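Local coordinates for protein extracellular sialidase/neuraminidase, putative (Aspergillus fumigatus, PDB 2XZI) that acts as a Kdnase, a sialidase-family glycoside hydrolase that releases deaminated neuraminic acid (Kdn) from glycosides, at residues A[38-43]-A[185-190]; A[173-178]-A[218-223]; A[327-332]-A[371-376]. All coordinates share one frame; numbering follows the deposited sequence. Where two conformers were deposited one is given.

In the fold
The three contacts sample the centre and two opposite margins of a six-bladed beta-propeller. Interaction 1 lies about 2 Å (centre to centre) from the middle of the chain and borders the pocket holding deamino-alpha-neuraminic acid through Arg39 and Ile40. Interactions 2 and 3 sit about 20 Å and 17 Å out, with their own centres 37 Å apart. Interaction 3 is linked to the centre by direct packing, Val43 CG2 meeting Trp372 CZ3 at 3.9 Å. Interaction 2 does not touch interaction 1, their nearest atoms being about 8 Å apart. A second ligand copy lies about 10 Å from the side chain of Lys328 in interaction 3.

Interaction 1. Residues A[38-43]-A[185-190]; sequences FRIPAV and VGPGNG. With KDM (deamino-alpha-neuraminic acid), chain C.
With chi1 at -36°, Ile40 sets CG2 anti to its backbone N and CG1 anti to the carbonyl carbon; CG2 faces Pro187, while CG1 leads to the arginine. The side chains of Ile40 and Pro187 meet at a slant, with Ile40 CG2 3.5 Å from Pro187 CB and nearly as close to Pro187 CG. The CG1 arm carries CD1 over one face of the Arg39 guanidinium, 3.6 Å above its plane and offset toward the rim. That arginine chain bends at chi3 (60°), which points its end at the bound deamino-alpha-neuraminic acid. Both terminal nitrogens bond to one carboxylate oxygen, O1A of the ligand: Arg39 NH2 at 2.9 Å and Arg39 NH1 at 3.1 Å. Glu354 holds Arg39 NE by a salt bridge, a second-shell clamp on the guanidinium. Farther along the strand, Ala42 CB presses on Gly188 O at 3.2 Å, a buried carbonyl oxygen without a polar partner in the model. The peptide bond before Pro187 is cis. Arg39, with Arg245 and Arg302 also bonded to the ligand, forms the arginine triad of sialidases, and residues 38-41 spell their Phe-Arg-Ile-Pro (FRIP) motif on the innermost strand of a propeller blade.

Interaction 2. Residues A[173-178]-A[218-223]; sequences KELTPD and WSVQRL. With NO2 (nitrite ion), chain H.
Leu175 and Trp218 make the dense half of this contact, the leucine fork closing on the tryptophan CB. Leu175 CD2 lies 3.7 Å from Trp218 CB, and Leu175 CD1 is 3.8 Å from the same atom, while the indole itself leads away to meet Tyr116 and Phe118 edge-to-face. With CG beside the backbone N (chi1 -60°), the leucine also brings CD2 to 3.9 Å from Val220 CG2. That valine methyl packs on the backbone as well, 3.6 Å from Leu175 O, an oxygen that accepts a hydrogen bond from Arg205 NE. Strand 217-222 is the outermost strand of its propeller blade, and the end of helix 172-175, with the turn after it, lies alongside, so the contact bridges one blade edge to the connection arriving from the preceding blade. Leu175 is buried, whereas Arg222 is exposed, and toward solvent the packing thins to one pair. Pro177 CG sits 3.3 Å above the centre of the Arg222 guanidinium, an apolar ring carbon centred over a flat cation, with Pro177 CB 3.6 Å from Arg222 NH1. The arginine chain folds back at chi2 (-66°) and chi3 (-73°) to place that face, although both residues also touch a crystal neighbour, which may influence the pose. The first side-chain bond of Ser219 is directed away from 173-178; its OG bonds at 3.0 Å to O2 of a nitrite ion, probably from the crystallisation liquor, which Arg210 also holds.

Interaction 3. Residues A[327-332]-A[371-376]; sequences AKVSGA and IWRRFN
Ala327 O takes two hydrogen bonds from the Arg373 guanidinium, at 2.8 Å from Arg373 NH2 and 2.9 Å from Arg373 NH1. The grip is end-on: the oxygen lies in the guanidinium plane, off the edge formed by NH1 and NH2, which share it, and neither bond is straight (147° and 142° at the hydrogens). Both donors approach from the same face of the carbonyl plane, NH2 well above it and NH1 less tilted. An extended chain, chi2 -177°, carries the group from the strand to the loop, and Arg373 NH2 also forms a salt bridge with Glu335. Strand 368-375 belongs to the sixth propeller blade, whose outermost strand, 12-18, comes from the N-terminal region and closes the ring; loop 327-332 leads from the fifth blade into the innermost strand of this one. Beside the polar grip, Val329 CG2 lies over one face of the guanidinium, 4.0 Å from Arg373 NH2. The same methyl meets Ile371 CG2 tip to tip at 3.7 Å. The other arm of the isoleucine reaches farther along the loop, where Ile371 CD1 presses on Ala332 CB at 3.5 Å, closer than usual for two carbons. Glu14 and Pro16 of strand 12-18 pack on Val329 and Ala332 respectively.

Interaction 1. Residues A[38-43]-A[185-190]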
# COMPACT_ATOMS: atom_id res chain seq x y z
N PHE A 38 0.48 1.89 -13.79
CA PHE A 38 -0.10 1.40 -12.55
C PHE A 38 0.83 1.81 -11.43
O PHE A 38 2.03 1.62 -11.54
CB PHE A 38 -0.25 -0.10 -12.59
CG PHE A 38 -1.22 -0.58 -13.65
CD1 PHE A 38 -2.57 -0.61 -13.40
CD2 PHE A 38 -0.76 -1.00 -14.90
CE1 PHE A 38 -3.48 -1.05 -14.35
CE2 PHE A 38 -1.67 -1.42 -15.87
CZ PHE A 38 -3.02 -1.46 -15.59
N ARG A 39 0.25 2.42 -10.40
CA ARG A 39 1.00 2.87 -9.22
C ARG A 39 0.19 2.61 -7.96
O ARG A 39 -0.98 2.24 -8.04
CB ARG A 39 1.32 4.36 -9.33
CG ARG A 39 2.45 4.71 -10.29
CD ARG A 39 3.11 6.04 -9.93
NE ARG A 39 3.66 5.95 -8.59
CZ ARG A 39 3.89 6.96 -7.77
NH1 ARG A 39 3.68 8.21 -8.15
NH2 ARG A 39 4.33 6.70 -6.55
N ILE A 40 0.85 2.78 -6.82
CA ILE A 40 0.16 2.80 -5.52
C ILE A 40 -0.47 1.45 -5.16
O ILE A 40 -1.69 1.33 -5.05
CB ILE A 40 -0.87 3.97 -5.41
CG1 ILE A 40 -0.41 5.26 -6.14
CG2 ILE A 40 -1.16 4.28 -3.96
CD1 ILE A 40 0.90 5.83 -5.69
N PRO A 41 0.37 0.42 -4.97
CA PRO A 41 -0.09 -0.95 -4.67
C PRO A 41 -0.66 -1.15 -3.26
O PRO A 41 -0.26 -0.47 -2.31
CB PRO A 41 1.18 -1.79 -4.81
CG PRO A 41 2.28 -0.82 -4.45
CD PRO A 41 1.84 0.46 -5.11
N ALA A 42 -1.58 -2.10 -3.15
CA ALA A 42 -2.03 -2.57 -1.85
C ALA A 42 -2.34 -4.05 -2.01
O ALA A 42 -2.94 -4.42 -3.02
CB ALA A 42 -3.26 -1.84 -1.43
N VAL A 43 -2.00 -4.87 -1.04
CA VAL A 43 -2.26 -6.32 -1.13
C VAL A 43 -2.69 -6.89 0.22
O VAL A 43 -2.15 -6.51 1.27
CB VAL A 43 -1.02 -7.08 -1.70
CG1 VAL A 43 0.18 -7.04 -0.73
CG2 VAL A 43 -1.39 -8.52 -2.10
N VAL A 185 -5.48 8.47 2.69
CA VAL A 185 -5.54 7.26 3.53
C VAL A 185 -4.45 6.31 3.06
O VAL A 185 -4.16 6.23 1.85
CB VAL A 185 -6.95 6.60 3.51
CG1 VAL A 185 -7.37 6.19 2.09
CG2 VAL A 185 -7.04 5.45 4.52
N GLY A 186 -3.80 5.63 4.01
CA GLY A 186 -2.66 4.77 3.66
C GLY A 186 -1.65 5.51 2.79
O GLY A 186 -1.24 6.61 3.12
N PRO A 187 -1.30 4.95 1.62
CA PRO A 187 -1.84 3.74 1.03
C PRO A 187 -1.10 2.50 1.48
O PRO A 187 0.06 2.58 1.91
CB PRO A 187 -1.61 3.97 -0.46
CG PRO A 187 -0.30 4.75 -0.51
CD PRO A 187 -0.38 5.66 0.71
N GLY A 188 -1.75 1.34 1.37
CA GLY A 188 -1.09 0.09 1.70
C GLY A 188 -2.03 -0.87 2.39
O GLY A 188 -2.63 -1.72 1.75
N ASN A 189 -2.17 -0.74 3.71
CA ASN A 189 -3.09 -1.62 4.44
C ASN A 189 -3.42 -1.12 5.82
O ASN A 189 -2.64 -0.41 6.44
CB ASN A 189 -2.54 -3.06 4.53
CG ASN A 189 -1.34 -3.15 5.45
OD1 ASN A 189 -0.21 -2.83 5.05
ND2 ASN A 189 -1.56 -3.55 6.69
N GLY A 190 -4.58 -1.54 6.29
CA GLY A 190 -4.93 -1.48 7.71
C GLY A 190 -4.71 -2.83 8.38
O GLY A 190 -4.29 -3.81 7.73
C2 KDM C . 3.33 10.79 -4.69
C1 KDM C . 4.75 10.24 -4.74
C3 KDM C . 2.32 9.72 -5.17
C4 KDM C . 0.90 9.89 -4.56
C5 KDM C . 0.64 11.25 -3.90
C6 KDM C . 1.73 11.51 -2.83
C7 KDM C . 1.71 12.94 -2.27
C8 KDM C . 2.69 13.08 -1.09
C9 KDM C . 2.71 14.50 -0.56
O5 KDM C . -0.69 11.31 -3.33
O1A KDM C . 5.00 9.29 -5.51
O1B KDM C . 5.57 10.82 -3.99
O4 KDM C . -0.05 9.70 -5.61
O6 KDM C . 3.09 11.25 -3.32
O7 KDM C . 2.08 13.85 -3.31
O8 KDM C . 2.30 12.22 -0.01
O9 KDM C . 1.41 14.78 -0.01
O2 KDM C . 3.33 11.91 -5.58

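Interaction 2. Residues A[173-178]-A[218-223]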
# COMPACT_ATOMS: atom_id res chain seq x y z
N LYS A 173 -17.26 13.56 5.74
CA LYS A 173 -17.79 14.40 6.81
C LYS A 173 -17.66 13.73 8.17
O LYS A 173 -17.60 14.42 9.19
CB LYS A 173 -19.24 14.77 6.54
CG LYS A 173 -19.43 15.64 5.33
CD LYS A 173 -18.89 17.05 5.55
CE LYS A 173 -19.60 17.75 6.69
NZ LYS A 173 -19.49 19.23 6.55
N GLU A 174 -17.58 12.40 8.18
CA GLU A 174 -17.51 11.62 9.40
C GLU A 174 -16.06 11.40 9.87
O GLU A 174 -15.77 11.39 11.07
CB GLU A 174 -18.22 10.28 9.18
CG GLU A 174 -19.76 10.36 9.04
CD GLU A 174 -20.27 10.94 7.72
OE1 GLU A 174 -19.59 10.83 6.67
OE2 GLU A 174 -21.39 11.51 7.73
N LEU A 175 -15.15 11.20 8.91
CA LEU A 175 -13.82 10.69 9.23
C LEU A 175 -12.66 11.55 8.75
O LEU A 175 -11.49 11.18 8.95
CB LEU A 175 -13.65 9.26 8.68
CG LEU A 175 -14.63 8.21 9.22
CD1 LEU A 175 -14.47 6.88 8.51
CD2 LEU A 175 -14.49 8.02 10.73
N THR A 176 -12.97 12.67 8.12
CA THR A 176 -11.93 13.67 7.79
C THR A 176 -12.23 14.94 8.57
O THR A 176 -13.38 15.40 8.59
CB THR A 176 -11.86 13.96 6.28
OG1 THR A 176 -11.80 12.71 5.58
CG2 THR A 176 -10.62 14.80 5.93
N PRO A 177 -11.21 15.53 9.23
CA PRO A 177 -11.54 16.76 9.95
C PRO A 177 -12.06 17.87 9.03
O PRO A 177 -11.65 17.96 7.85
CB PRO A 177 -10.21 17.17 10.57
CG PRO A 177 -9.44 15.86 10.70
CD PRO A 177 -9.84 15.06 9.50
N ASP A 178 -12.94 18.69 9.58
CA ASP A 178 -13.51 19.81 8.83
C ASP A 178 -12.44 20.85 8.47
O ASP A 178 -11.47 21.05 9.20
CB ASP A 178 -14.64 20.48 9.63
CG ASP A 178 -15.88 19.62 9.76
OD1 ASP A 178 -16.10 18.68 8.95
OD2 ASP A 178 -16.70 19.90 10.66
N TRP A 218 -16.94 3.50 13.01
CA TRP A 218 -15.65 4.14 12.78
C TRP A 218 -15.51 5.38 13.65
O TRP A 218 -16.50 6.09 13.91
CB TRP A 218 -15.47 4.51 11.31
CG TRP A 218 -15.76 3.40 10.36
CD1 TRP A 218 -16.89 3.25 9.58
CD2 TRP A 218 -14.93 2.26 10.09
NE1 TRP A 218 -16.81 2.08 8.85
CE2 TRP A 218 -15.62 1.46 9.14
CE3 TRP A 218 -13.68 1.83 10.55
CZ2 TRP A 218 -15.09 0.26 8.63
CZ3 TRP A 218 -13.15 0.63 10.05
CH2 TRP A 218 -13.86 -0.13 9.10
N SER A 219 -14.29 5.64 14.08
CA SER A 219 -13.98 6.90 14.75
C SER A 219 -12.57 7.34 14.38
O SER A 219 -11.82 6.57 13.76
CB SER A 219 -14.13 6.76 16.26
OG SER A 219 -13.22 5.80 16.75
N VAL A 220 -12.22 8.57 14.73
CA VAL A 220 -10.91 9.12 14.38
C VAL A 220 -10.05 9.30 15.62
O VAL A 220 -10.48 9.90 16.61
CB VAL A 220 -11.05 10.48 13.68
CG1 VAL A 220 -9.66 11.08 13.41
CG2 VAL A 220 -11.84 10.35 12.39
N GLN A 221 -8.83 8.79 15.54
CA GLN A 221 -7.80 9.04 16.54
C GLN A 221 -6.80 10.03 15.96
O GLN A 221 -5.99 9.68 15.07
CB GLN A 221 -7.12 7.73 16.94
CG GLN A 221 -5.98 7.94 17.91
CD GLN A 221 -5.21 6.66 18.21
OE1 GLN A 221 -4.86 5.90 17.30
NE2 GLN A 221 -4.91 6.43 19.48
N ARG A 222 -6.88 11.28 16.39
CA ARG A 222 -5.96 12.30 15.87
C ARG A 222 -4.56 12.09 16.42
O ARG A 222 -4.38 11.71 17.58
CB ARG A 222 -6.44 13.72 16.22
CG ARG A 222 -7.80 14.11 15.65
CD ARG A 222 -7.81 14.20 14.12
NE ARG A 222 -7.11 15.37 13.58
CZ ARG A 222 -7.64 16.60 13.48
NH1 ARG A 222 -8.86 16.86 13.93
NH2 ARG A 222 -6.94 17.57 12.95
N LEU A 223 -3.57 12.31 15.56
CA LEU A 223 -2.17 12.14 15.90
C LEU A 223 -1.34 13.36 15.63
O LEU A 223 -1.22 13.77 14.47
CB LEU A 223 -1.54 11.00 15.10
CG LEU A 223 -2.20 9.64 15.17
CD1 LEU A 223 -1.65 8.74 14.04
CD2 LEU A 223 -2.01 9.02 16.55
N NO2 H . -9.98 6.69 19.37
O1 NO2 H . -9.26 5.57 19.97
O2 NO2 H . -11.33 6.26 18.99

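Interaction 3. Residues A[327-332]-A[371-376]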
# COMPACT_ATOMS: atom_id res chain seq x y z
N ALA A 327 17.17 -10.50 -6.21
CA ALA A 327 16.27 -11.33 -7.00
C ALA A 327 15.60 -10.41 -8.04
O ALA A 327 14.39 -10.21 -8.02
CB ALA A 327 15.22 -11.99 -6.10
N LYS A 328 16.41 -9.85 -8.95
CA LYS A 328 15.92 -8.84 -9.88
C LYS A 328 14.93 -9.40 -10.91
O LYS A 328 15.02 -10.57 -11.33
CB LYS A 328 17.09 -8.14 -10.60
CG LYS A 328 16.74 -6.78 -11.21
CD LYS A 328 17.85 -6.24 -12.13
CE LYS A 328 17.48 -4.89 -12.74
NZ LYS A 328 17.58 -3.75 -11.78
N VAL A 329 13.98 -8.55 -11.27
CA VAL A 329 13.04 -8.80 -12.36
C VAL A 329 13.57 -8.09 -13.61
O VAL A 329 14.04 -6.95 -13.54
CB VAL A 329 11.62 -8.26 -12.03
CG1 VAL A 329 10.67 -8.39 -13.22
CG2 VAL A 329 11.05 -8.97 -10.84
N SER A 330 13.46 -8.77 -14.75
CA SER A 330 13.87 -8.21 -16.03
C SER A 330 12.65 -7.89 -16.88
O SER A 330 11.64 -8.61 -16.84
CB SER A 330 14.79 -9.20 -16.76
OG SER A 330 15.96 -9.45 -15.99
N GLY A 331 12.73 -6.78 -17.61
CA GLY A 331 11.72 -6.39 -18.59
C GLY A 331 10.55 -5.57 -18.05
O GLY A 331 9.57 -5.34 -18.77
N ALA A 332 10.65 -5.14 -16.79
CA ALA A 332 9.57 -4.41 -16.15
C ALA A 332 10.05 -3.08 -15.58
O ALA A 332 9.42 -2.50 -14.70
CB ALA A 332 8.93 -5.26 -15.07
N ILE A 371 5.36 -4.93 -9.70
CA ILE A 371 5.93 -6.27 -9.59
C ILE A 371 5.31 -6.99 -8.40
O ILE A 371 5.08 -6.37 -7.36
CB ILE A 371 7.48 -6.20 -9.39
CG1 ILE A 371 8.19 -5.47 -10.53
CG2 ILE A 371 8.09 -7.58 -9.10
CD1 ILE A 371 7.62 -5.69 -11.88
N TRP A 372 5.02 -8.28 -8.58
CA TRP A 372 4.64 -9.17 -7.48
C TRP A 372 5.79 -10.08 -7.10
O TRP A 372 6.41 -10.73 -7.96
CB TRP A 372 3.44 -10.00 -7.91
CG TRP A 372 3.05 -11.15 -7.03
CD1 TRP A 372 3.09 -12.47 -7.38
CD2 TRP A 372 2.50 -11.09 -5.71
NE1 TRP A 372 2.62 -13.25 -6.35
CE2 TRP A 372 2.24 -12.43 -5.32
CE3 TRP A 372 2.21 -10.05 -4.81
CZ2 TRP A 372 1.70 -12.76 -4.07
CZ3 TRP A 372 1.68 -10.38 -3.56
CH2 TRP A 372 1.42 -11.73 -3.22
N ARG A 373 6.08 -10.15 -5.81
CA ARG A 373 7.16 -10.98 -5.31
C ARG A 373 6.62 -11.88 -4.24
O ARG A 373 5.75 -11.46 -3.43
CB ARG A 373 8.24 -10.13 -4.67
CG ARG A 373 8.99 -9.25 -5.62
CD ARG A 373 10.10 -8.48 -4.90
NE ARG A 373 11.02 -7.92 -5.88
CZ ARG A 373 12.00 -8.61 -6.47
NH1 ARG A 373 12.20 -9.89 -6.17
NH2 ARG A 373 12.78 -8.02 -7.36
N ARG A 374 7.13 -13.11 -4.21
CA ARG A 374 6.98 -14.00 -3.07
C ARG A 374 8.37 -14.39 -2.60
O ARG A 374 9.23 -14.72 -3.42
CB ARG A 374 6.20 -15.25 -3.45
CG ARG A 374 4.74 -14.98 -3.70
CD ARG A 374 4.04 -16.02 -4.60
NE ARG A 374 4.51 -17.38 -4.37
CZ ARG A 374 4.09 -18.17 -3.37
NH1 ARG A 374 3.17 -17.73 -2.52
NH2 ARG A 374 4.63 -19.38 -3.22
N PHE A 375 8.58 -14.38 -1.29
CA PHE A 375 9.84 -14.88 -0.73
C PHE A 375 9.58 -15.33 0.68
O PHE A 375 8.64 -14.87 1.31
CB PHE A 375 10.94 -13.80 -0.78
CG PHE A 375 10.51 -12.44 -0.30
CD1 PHE A 375 10.49 -12.14 1.04
CD2 PHE A 375 10.14 -11.44 -1.21
CE1 PHE A 375 10.11 -10.89 1.49
CE2 PHE A 375 9.76 -10.19 -0.76
CZ PHE A 375 9.75 -9.91 0.60
N ASN A 376 10.39 -16.26 1.16
CA ASN A 376 10.26 -16.68 2.55
C ASN A 376 11.25 -15.99 3.47
O ASN A 376 12.12 -15.23 3.02
CB ASN A 376 10.29 -18.20 2.70
CG ASN A 376 11.58 -18.84 2.23
OD1 ASN A 376 12.52 -18.17 1.77
ND2 ASN A 376 11.63 -20.16 2.32